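Local coordinates for protein papain inhibitor (PDB 5NTB) that inhibits the cysteine proteases papain and bromelain and the serine protease trypsin, and serves transglutaminase as a glutamine and lysine donor substrate, at residues A36-W41 with T81-S86; G10-Y15 with N102-K107; R54-E59 with V69-K74. All coordinates share one frame; numbering follows the deposited sequence.

Contact 1 (A36-W41 with T81-S86). With SO4 (sulfate ion), chain D.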
loop_
_atom_site.group_PDB
_atom_site.type_symbol
_atom_site.label_atom_id
_atom_site.label_comp_id
_atom_site.label_asym_id
_atom_site.label_seq_id
_atom_site.Cartn_x
_atom_site.Cartn_y
_atom_site.Cartn_z
ATOM N N ALA A 36 -0.519 0.202 -2.840
ATOM C CA ALA A 36 -1.871 -0.039 -3.336
ATOM C C ALA A 36 -2.674 -0.701 -2.227
ATOM O O ALA A 36 -2.264 -1.741 -1.691
ATOM C CB ALA A 36 -1.842 -0.915 -4.589
ATOM N N ILE A 37 -3.787 -0.074 -1.861
ATOM C CA ILE A 37 -4.613 -0.463 -0.719
ATOM C C ILE A 37 -5.762 -1.357 -1.181
ATOM O O ILE A 37 -6.392 -1.080 -2.212
ATOM C CB ILE A 37 -5.128 0.791 0.005
ATOM C CG1 ILE A 37 -3.968 1.523 0.682
ATOM C CG2 ILE A 37 -6.270 0.470 0.997
ATOM C CD1 ILE A 37 -3.259 0.721 1.759
ATOM N N PRO A 38 -6.065 -2.433 -0.451
ATOM C CA PRO A 38 -7.157 -3.334 -0.853
ATOM C C PRO A 38 -8.481 -2.616 -1.067
ATOM O O PRO A 38 -8.824 -1.666 -0.353
ATOM C CB PRO A 38 -7.266 -4.316 0.319
ATOM C CG PRO A 38 -6.019 -4.201 1.062
ATOM C CD PRO A 38 -5.320 -2.923 0.718
ATOM N N ALA A 39 -9.257 -3.148 -2.021
ATOM C CA ALA A 39 -10.481 -2.489 -2.460
ATOM C C ALA A 39 -11.480 -2.304 -1.325
ATOM O O ALA A 39 -12.270 -1.359 -1.359
ATOM C CB ALA A 39 -11.126 -3.281 -3.598
ATOM N N ALA A 40 -11.446 -3.162 -0.305
ATOM C CA ALA A 40 -12.444 -3.080 0.759
ATOM C C ALA A 40 -12.369 -1.778 1.552
ATOM O O ALA A 40 -13.330 -1.439 2.255
ATOM C CB ALA A 40 -12.303 -4.272 1.702
ATOM N N TRP A 41 -11.280 -1.020 1.428
ATOM C CA TRP A 41 -11.140 0.242 2.134
ATOM C C TRP A 41 -11.609 1.438 1.324
ATOM O O TRP A 41 -11.705 2.535 1.881
ATOM C CB TRP A 41 -9.683 0.458 2.536
ATOM C CG TRP A 41 -9.179 -0.617 3.439
ATOM C CD1 TRP A 41 -8.399 -1.688 3.101
ATOM C CD2 TRP A 41 -9.436 -0.729 4.843
ATOM N NE1 TRP A 41 -8.162 -2.467 4.217
ATOM C CE2 TRP A 41 -8.793 -1.899 5.295
ATOM C CE3 TRP A 41 -10.165 0.039 5.759
ATOM C CZ2 TRP A 41 -8.845 -2.307 6.634
ATOM C CZ3 TRP A 41 -10.204 -0.366 7.082
ATOM C CH2 TRP A 41 -9.551 -1.524 7.505
ATOM N N THR A 81 -6.403 -7.203 4.578
ATOM C CA THR A 81 -5.149 -6.791 5.202
ATOM C C THR A 81 -3.939 -7.089 4.332
ATOM O O THR A 81 -2.802 -7.008 4.813
ATOM C CB THR A 81 -4.971 -7.436 6.573
ATOM O OG1 THR A 81 -4.939 -8.853 6.417
ATOM C CG2 THR A 81 -6.119 -7.024 7.527
ATOM N N HIS A 82 -4.157 -7.400 3.061
ATOM C CA HIS A 82 -3.079 -7.643 2.108
ATOM C C HIS A 82 -2.777 -6.352 1.353
ATOM O O HIS A 82 -3.610 -5.878 0.579
ATOM C CB HIS A 82 -3.498 -8.772 1.168
ATOM C CG HIS A 82 -2.621 -8.955 -0.031
ATOM N ND1 HIS A 82 -2.966 -9.801 -1.063
ATOM C CD2 HIS A 82 -1.424 -8.420 -0.367
ATOM C CE1 HIS A 82 -2.028 -9.767 -1.991
ATOM N NE2 HIS A 82 -1.078 -8.937 -1.593
ATOM N N ILE A 83 -1.581 -5.784 1.569
ATOM C CA ILE A 83 -1.179 -4.581 0.846
ATOM C C ILE A 83 -0.244 -4.963 -0.285
ATOM O O ILE A 83 0.551 -5.901 -0.181
ATOM C CB ILE A 83 -0.532 -3.534 1.774
ATOM C CG1 ILE A 83 0.726 -4.084 2.454
ATOM C CG2 ILE A 83 -1.542 -3.057 2.790
ATOM C CD1 ILE A 83 1.460 -3.038 3.310
ATOM N N ASP A 84 -0.320 -4.200 -1.364
ATOM C CA ASP A 84 0.522 -4.391 -2.543
ATOM C C ASP A 84 1.444 -3.176 -2.598
ATOM O O ASP A 84 1.052 -2.096 -3.059
ATOM C CB ASP A 84 -0.346 -4.527 -3.794
ATOM C CG ASP A 84 0.300 -5.356 -4.902
ATOM O OD1 ASP A 84 1.361 -5.964 -4.694
ATOM O OD2 ASP A 84 -0.290 -5.403 -6.000
ATOM N N LEU A 85 2.656 -3.335 -2.086
ATOM C CA LEU A 85 3.620 -2.251 -2.095
ATOM C C LEU A 85 4.215 -2.092 -3.479
ATOM O O LEU A 85 4.274 -3.038 -4.261
ATOM C CB LEU A 85 4.746 -2.524 -1.097
ATOM C CG LEU A 85 4.403 -2.353 0.374
ATOM C CD1 LEU A 85 5.572 -2.884 1.191
ATOM C CD2 LEU A 85 4.167 -0.899 0.715
ATOM N N SER A 86 4.685 -0.892 -3.778
ATOM C CA SER A 86 5.566 -0.788 -4.930
ATOM C C SER A 86 6.772 -1.705 -4.744
ATOM O O SER A 86 7.204 -1.987 -3.622
ATOM C CB SER A 86 5.994 0.661 -5.133
ATOM O OG SER A 86 6.803 1.112 -4.060
HETATM S S SO4 D . -5.241 -12.576 -0.818
HETATM O O1 SO4 D . -4.863 -12.979 0.536
HETATM O O2 SO4 D . -4.269 -13.085 -1.784
HETATM O O3 SO4 D . -5.300 -11.111 -0.887
HETATM O O4 SO4 D . -6.571 -13.109 -1.116
#
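Ala36 and Asp84 form an antiparallel hydrogen-bonded pair: Ala36 N gives a 2.8 Å bond to Asp84 O, and Asp84 N a longer one of 3.2 Å to Ala36 O. Their side chains leave on the same face, with Ala36 CB and Asp84 CB 4.0 Å apart. Asp84 then swings its carboxylate off the pair, CG lying anti to the backbone N (chi1 -152°), and OD1 is taken up by the hydroxyl of Thr13. Pro38 presses its ring on the facing backbone, CG only 3.0 Å from His82 O; lacking an N-H, it cannot bond to that carbonyl. Ile37 CD1 and Pro38 CD both approach Ile83 CG2, each at 4.3 Å. The His82 imidazole is gripped at two edge nitrogens: ND1 donates to O3 of a sulfate, probably picked up from the crystallisation liquor, at 2.7 Å, nearly straight (168°) and in the ring plane, while NE2 is hydrogen-bonded to Thr13. A leucine in place of His82 would probably leave the sulfate oxygen and the Thr13 hydroxyl each without this partner. In this double-psi beta-barrel relative, strand 82-86 runs antiparallel to strand 35-38 on one side and parallel to strand 8-18 on the other, strand 65-75 continues the sheet beyond 35-38, and Ser86 N-caps helix 87-90.

Contact 2 (G10-Y15 with N102-K107). With SO4 (sulfate ion), chain D.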
loop_
_atom_site.group_PDB
_atom_site.type_symbol
_atom_site.label_atom_id
_atom_site.label_comp_id
_atom_site.label_asym_id
_atom_site.label_seq_id
_atom_site.Cartn_x
_atom_site.Cartn_y
_atom_site.Cartn_z
ATOM N N GLY A 10 -1.086 -8.523 8.430
ATOM C CA GLY A 10 -1.456 -9.015 7.130
ATOM C C GLY A 10 -0.257 -9.453 6.335
ATOM O O GLY A 10 0.733 -9.950 6.883
ATOM N N LYS A 11 -0.352 -9.294 5.032
ATOM C CA LYS A 11 0.690 -9.752 4.141
ATOM C C LYS A 11 0.984 -8.652 3.145
ATOM O O LYS A 11 0.180 -7.734 2.934
ATOM C CB LYS A 11 0.290 -11.037 3.414
ATOM C CG LYS A 11 -0.775 -10.829 2.369
ATOM C CD LYS A 11 -1.047 -12.102 1.567
ATOM C CE LYS A 11 -2.090 -12.965 2.251
ATOM N NZ LYS A 11 -2.647 -13.995 1.329
ATOM N N MET A 12 2.156 -8.746 2.546
ATOM C CA MET A 12 2.536 -7.796 1.520
ATOM C C MET A 12 3.070 -8.529 0.303
ATOM O O MET A 12 3.795 -9.526 0.410
ATOM C CB MET A 12 3.567 -6.790 2.031
ATOM C CG MET A 12 4.895 -7.380 2.440
ATOM S SD MET A 12 6.009 -6.080 3.010
ATOM C CE MET A 12 7.502 -7.038 3.272
ATOM N N THR A 13 2.665 -8.040 -0.849
ATOM C CA THR A 13 3.259 -8.383 -2.128
ATOM C C THR A 13 3.761 -7.093 -2.746
ATOM O O THR A 13 3.699 -6.022 -2.138
ATOM C CB THR A 13 2.237 -9.074 -3.026
ATOM O OG1 THR A 13 1.065 -8.261 -3.111
ATOM C CG2 THR A 13 1.844 -10.420 -2.442
ATOM N N TYR A 14 4.268 -7.177 -3.964
ATOM C CA TYR A 14 4.691 -5.951 -4.620
ATOM C C TYR A 14 4.296 -5.970 -6.086
ATOM O O TYR A 14 4.023 -7.020 -6.673
ATOM C CB TYR A 14 6.198 -5.704 -4.481
ATOM C CG TYR A 14 7.050 -6.718 -5.201
ATOM C CD1 TYR A 14 7.330 -6.570 -6.553
ATOM C CD2 TYR A 14 7.559 -7.824 -4.534
ATOM C CE1 TYR A 14 8.089 -7.492 -7.223
ATOM C CE2 TYR A 14 8.330 -8.752 -5.204
ATOM C CZ TYR A 14 8.584 -8.571 -6.545
ATOM O OH TYR A 14 9.361 -9.475 -7.235
ATOM N N TYR A 15 4.280 -4.779 -6.678
ATOM C CA TYR A 15 3.924 -4.636 -8.081
ATOM C C TYR A 15 4.804 -3.585 -8.731
ATOM O O TYR A 15 5.532 -2.858 -8.061
ATOM C CB TYR A 15 2.432 -4.320 -8.253
ATOM C CG TYR A 15 1.937 -2.915 -7.930
ATOM C CD1 TYR A 15 1.978 -2.405 -6.632
ATOM C CD2 TYR A 15 1.349 -2.134 -8.920
ATOM C CE1 TYR A 15 1.468 -1.147 -6.342
ATOM C CE2 TYR A 15 0.831 -0.890 -8.639
ATOM C CZ TYR A 15 0.904 -0.394 -7.348
ATOM O OH TYR A 15 0.386 0.859 -7.071
ATOM N N ASN A 102 4.151 -12.998 4.502
ATOM C CA ASN A 102 3.082 -13.003 5.479
ATOM C C ASN A 102 3.607 -12.470 6.802
ATOM O O ASN A 102 4.815 -12.439 7.057
ATOM C CB ASN A 102 2.543 -14.413 5.676
ATOM C CG ASN A 102 1.869 -14.946 4.435
ATOM O OD1 ASN A 102 0.860 -14.407 3.988
ATOM N ND2 ASN A 102 2.433 -15.996 3.856
ATOM N N GLY A 103 2.679 -12.062 7.654
ATOM C CA GLY A 103 3.070 -11.641 8.982
ATOM C C GLY A 103 3.735 -10.286 9.060
ATOM O O GLY A 103 4.625 -10.087 9.892
ATOM N N ILE A 104 3.342 -9.348 8.206
ATOM C CA ILE A 104 3.744 -7.963 8.383
ATOM C C ILE A 104 2.689 -7.281 9.237
ATOM O O ILE A 104 1.594 -7.809 9.460
ATOM C CB ILE A 104 3.903 -7.219 7.045
ATOM C CG1 ILE A 104 2.548 -7.145 6.326
ATOM C CG2 ILE A 104 4.945 -7.905 6.193
ATOM C CD1 ILE A 104 2.315 -5.863 5.568
ATOM N N THR A 105 3.022 -6.101 9.722
ATOM C CA THR A 105 2.043 -5.252 10.364
ATOM C C THR A 105 2.008 -3.935 9.610
ATOM O O THR A 105 3.030 -3.474 9.092
ATOM C CB THR A 105 2.380 -5.020 11.834
ATOM O OG1 THR A 105 3.509 -4.149 11.920
ATOM C CG2 THR A 105 2.704 -6.363 12.549
ATOM N N TRP A 106 0.824 -3.344 9.525
ATOM C CA TRP A 106 0.705 -2.061 8.854
ATOM C C TRP A 106 -0.444 -1.272 9.446
ATOM O O TRP A 106 -1.354 -1.824 10.064
ATOM C CB TRP A 106 0.553 -2.224 7.327
ATOM C CG TRP A 106 -0.697 -2.883 6.827
ATOM C CD1 TRP A 106 -0.912 -4.223 6.658
ATOM C CD2 TRP A 106 -1.884 -2.225 6.383
ATOM N NE1 TRP A 106 -2.172 -4.437 6.133
ATOM C CE2 TRP A 106 -2.787 -3.227 5.958
ATOM C CE3 TRP A 106 -2.266 -0.884 6.286
ATOM C CZ2 TRP A 106 -4.058 -2.932 5.463
ATOM C CZ3 TRP A 106 -3.529 -0.584 5.789
ATOM C CH2 TRP A 106 -4.409 -1.611 5.369
ATOM N N LYS A 107 -0.387 0.042 9.248
ATOM C CA LYS A 107 -1.456 0.907 9.711
ATOM C C LYS A 107 -1.524 2.099 8.780
ATOM O O LYS A 107 -0.508 2.523 8.215
ATOM C CB LYS A 107 -1.246 1.376 11.159
ATOM C CG LYS A 107 0.008 2.213 11.357
ATOM C CD LYS A 107 0.075 2.722 12.790
ATOM C CE LYS A 107 1.305 3.561 13.008
ATOM N NZ LYS A 107 1.332 4.120 14.406
HETATM S S SO4 D . -5.241 -12.576 -0.818
HETATM O O1 SO4 D . -4.863 -12.979 0.536
HETATM O O2 SO4 D . -4.269 -13.085 -1.784
HETATM O O3 SO4 D . -5.300 -11.111 -0.887
HETATM O O4 SO4 D . -6.571 -13.109 -1.116
HETATM O O HOH W 1 -0.414 -13.101 6.148
#
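Gly10 and Ile104 bond to each other through both backbone groups, Gly10 N to Ile104 O nearly straight and Ile104 N to Gly10 O distinctly bent, each 3.0 Å, where strands 10-15 and 104-107 meet almost at right angles (93°). The motif is a G1 beta bulge: Gly103 and Ile104 both face Gly10, and the chain turns a corner at Gly103, so that Val101 still pairs with Met12 while the residues after the bulge run along strand 57-62. The positive phi of Gly103 suits the glycine of such a bulge. A CB on Gly10 would come close to the Trp106 indole, 3.5 Å from NE1. Ile104 carries most of the apolar contact. Its CG1 lies between the backbone N and the carbonyl carbon (chi1 64°), which brings it within 3.4 Å of Gly10 O, and CG2 touches Met12 CG at 3.8 Å. Beyond CG the Met12 chain is extended, passing SD and CE over that same methyl; Leu85 and Phe90 pack on Met12 as well. Lys11 and Asn102 run side by side on the other face, Asn102 OD1 lying 3.5 Å from Lys11 CB and close to CE too. A bend at chi3 (87°) carries the ammonium group on to the sulfate, where Lys11 NZ donates to O1 at 2.6 Å. One water donates a hydrogen bond to Asn102 OD1 at 2.8 Å and a weak, longer one to Gly10 O.

Contact 3 (R54-E59 with V69-K74)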
loop_
_atom_site.group_PDB
_atom_site.type_symbol
_atom_site.label_atom_id
_atom_site.label_comp_id
_atom_site.label_asym_id
_atom_site.label_seq_id
_atom_site.Cartn_x
_atom_site.Cartn_y
_atom_site.Cartn_z
ATOM N N ARG A 54 -5.917 11.451 -0.150
ATOM C CA ARG A 54 -5.667 12.808 0.338
ATOM C C ARG A 54 -4.909 12.763 1.662
ATOM O O ARG A 54 -5.503 12.787 2.742
ATOM C CB ARG A 54 -6.965 13.569 0.450
ATOM C CG ARG A 54 -7.624 13.772 -0.908
ATOM C CD ARG A 54 -8.718 14.805 -0.852
ATOM N NE ARG A 54 -9.920 14.273 -0.218
ATOM C CZ ARG A 54 -10.893 13.632 -0.855
ATOM N NH1 ARG A 54 -10.830 13.436 -2.166
ATOM N NH2 ARG A 54 -11.941 13.190 -0.175
ATOM N N GLY A 55 -3.586 12.691 1.564
ATOM C CA GLY A 55 -2.738 12.790 2.735
ATOM C C GLY A 55 -2.650 11.542 3.574
ATOM O O GLY A 55 -2.233 11.618 4.733
ATOM N N VAL A 56 -3.032 10.390 3.034
ATOM C CA VAL A 56 -2.975 9.136 3.773
ATOM C C VAL A 56 -1.753 8.351 3.320
ATOM O O VAL A 56 -1.483 8.228 2.118
ATOM C CB VAL A 56 -4.259 8.312 3.585
ATOM C CG1 VAL A 56 -4.136 6.968 4.308
ATOM C CG2 VAL A 56 -5.473 9.101 4.088
ATOM N N SER A 57 -0.997 7.856 4.284
ATOM C CA SER A 57 0.125 6.958 4.065
ATOM C C SER A 57 -0.110 5.687 4.862
ATOM O O SER A 57 -1.088 5.557 5.600
ATOM C CB SER A 57 1.449 7.603 4.481
ATOM O OG SER A 57 1.754 8.721 3.672
ATOM N N VAL A 58 0.781 4.731 4.681
ATOM C CA VAL A 58 0.832 3.603 5.591
ATOM C C VAL A 58 2.219 3.542 6.195
ATOM O O VAL A 58 3.213 3.967 5.601
ATOM C CB VAL A 58 0.484 2.263 4.920
ATOM C CG1 VAL A 58 -0.976 2.262 4.481
ATOM C CG2 VAL A 58 1.415 1.999 3.763
ATOM N N GLU A 59 2.269 3.007 7.399
ATOM C CA GLU A 59 3.513 2.595 8.030
ATOM C C GLU A 59 3.498 1.078 8.043
ATOM O O GLU A 59 2.535 0.471 8.534
ATOM C CB GLU A 59 3.640 3.168 9.443
ATOM C CG GLU A 59 4.063 4.623 9.416
ATOM C CD GLU A 59 4.293 5.210 10.796
ATOM O OE1 GLU A 59 4.404 6.452 10.899
ATOM O OE2 GLU A 59 4.368 4.434 11.769
ATOM N N VAL A 69 4.990 4.995 3.504
ATOM C CA VAL A 69 4.818 5.252 2.072
ATOM C C VAL A 69 3.409 5.769 1.807
ATOM O O VAL A 69 2.453 5.412 2.504
ATOM C CB VAL A 69 5.088 3.983 1.212
ATOM C CG1 VAL A 69 6.471 3.377 1.527
ATOM C CG2 VAL A 69 4.001 2.932 1.406
ATOM N N PRO A 70 3.252 6.605 0.785
ATOM C CA PRO A 70 1.929 7.150 0.471
ATOM C C PRO A 70 1.010 6.139 -0.200
ATOM O O PRO A 70 1.430 5.319 -1.013
ATOM C CB PRO A 70 2.250 8.302 -0.489
ATOM C CG PRO A 70 3.527 7.874 -1.143
ATOM C CD PRO A 70 4.308 7.189 -0.054
ATOM N N VAL A 71 -0.278 6.253 0.121
ATOM C CA VAL A 71 -1.314 5.545 -0.628
ATOM C C VAL A 71 -1.483 6.229 -1.975
ATOM O O VAL A 71 -1.821 7.416 -2.044
ATOM C CB VAL A 71 -2.644 5.533 0.136
ATOM C CG1 VAL A 71 -3.733 4.903 -0.722
ATOM C CG2 VAL A 71 -2.492 4.829 1.485
ATOM N N ARG A 72 -1.284 5.482 -3.054
ATOM C CA ARG A 72 -1.416 6.036 -4.396
ATOM C C ARG A 72 -2.264 5.180 -5.319
ATOM O O ARG A 72 -2.497 5.577 -6.465
ATOM C CB ARG A 72 -0.036 6.224 -5.039
ATOM C CG ARG A 72 0.872 7.130 -4.247
ATOM C CD ARG A 72 1.253 8.340 -5.050
ATOM N NE ARG A 72 2.206 9.215 -4.369
ATOM C CZ ARG A 72 1.875 10.298 -3.678
ATOM N NH1 ARG A 72 0.604 10.654 -3.552
ATOM N NH2 ARG A 72 2.825 11.039 -3.121
ATOM N N ASP A 73 -2.732 4.023 -4.871
ATOM C CA ASP A 73 -3.344 3.096 -5.810
ATOM C C ASP A 73 -4.253 2.155 -5.038
ATOM O O ASP A 73 -4.236 2.106 -3.804
ATOM C CB ASP A 73 -2.258 2.332 -6.571
ATOM C CG ASP A 73 -2.691 1.849 -7.956
ATOM O OD1 ASP A 73 -3.868 1.972 -8.339
ATOM O OD2 ASP A 73 -1.808 1.292 -8.651
ATOM N N LYS A 74 -5.051 1.412 -5.798
ATOM C CA LYS A 74 -6.010 0.443 -5.294
ATOM C C LYS A 74 -5.588 -0.939 -5.760
ATOM O O LYS A 74 -5.151 -1.104 -6.899
ATOM C CB LYS A 74 -7.408 0.770 -5.821
ATOM C CG LYS A 74 -8.536 -0.181 -5.426
ATOM C CD LYS A 74 -9.848 0.482 -5.820
ATOM C CE LYS A 74 -11.017 -0.459 -5.889
ATOM N NZ LYS A 74 -12.161 0.308 -6.462
#
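In one of its two modelled conformers Val58 shares a rotamer with Val69, CG1 anti to the carbonyl carbon (chi1 -66° and -54°), which turns each CG2 between the backbone N and the carbonyl carbon and sets the two CG2 methyls 3.6 Å apart. Val56 and Val71 share the other choice, CG1 anti to the backbone N, and lie side by side with Val56 CG1 3.9 Å from Val71 CG2. That CG2 of Val71 also reaches Val58 CG1 at 4.2 Å, so in this conformer the four valines make a continuous apolar row, covered by Val35, Ile37, Trp106 and Phe108. Val58, Val69 and Val71 sit on the beta hairpin of strands 57-62 and 65-75, which belongs to the barrel sheet, with Val56 just ahead of the first arm. Val58 and Val69 form a hydrogen-bonded pair: Val58 N binds Val69 O at 2.8 Å and Val69 N binds Val58 O at 2.9 Å. Val71 N continues the ladder to Val56 O at 3.1 Å. Between them Ser57 and Pro70 form a non-hydrogen-bonded pair, a place where the missing N-H of the proline costs no bond across the hairpin. Their side chains diverge, though Ser57 CB is pressed to 3.1 Å from Val69 O and OG stays near Pro70 CA. On the far side, Pro70 CB sits over the centre of the Arg72 guanidinium, 3.7 Å above its plane.

Overall arrangement
All three contacts lie in one curled sheet, with contact 3 nested in the loop closed by contact 1 and contact 1 in that closed by contact 2. Contacts 1 and 2, centres about 9 Å apart, share the bound sulfate and are stitched by Thr13 OG1, 2.7 Å from His82 NE2 and 2.8 Å from Asp84 OD1. Contacts 1 and 3, centres about 10 Å apart, join where Ile37 N meets Asp73 O at 3.0 Å. Contacts 2 and 3 sit on opposite sides of the chain's centre, centres about 14 Å apart, yet are joined by two hydrogen bonds: Lys107 O with Glu59 N at 2.9 Å, and Tyr15 OH with Asp73 OD2 at 2.7 Å.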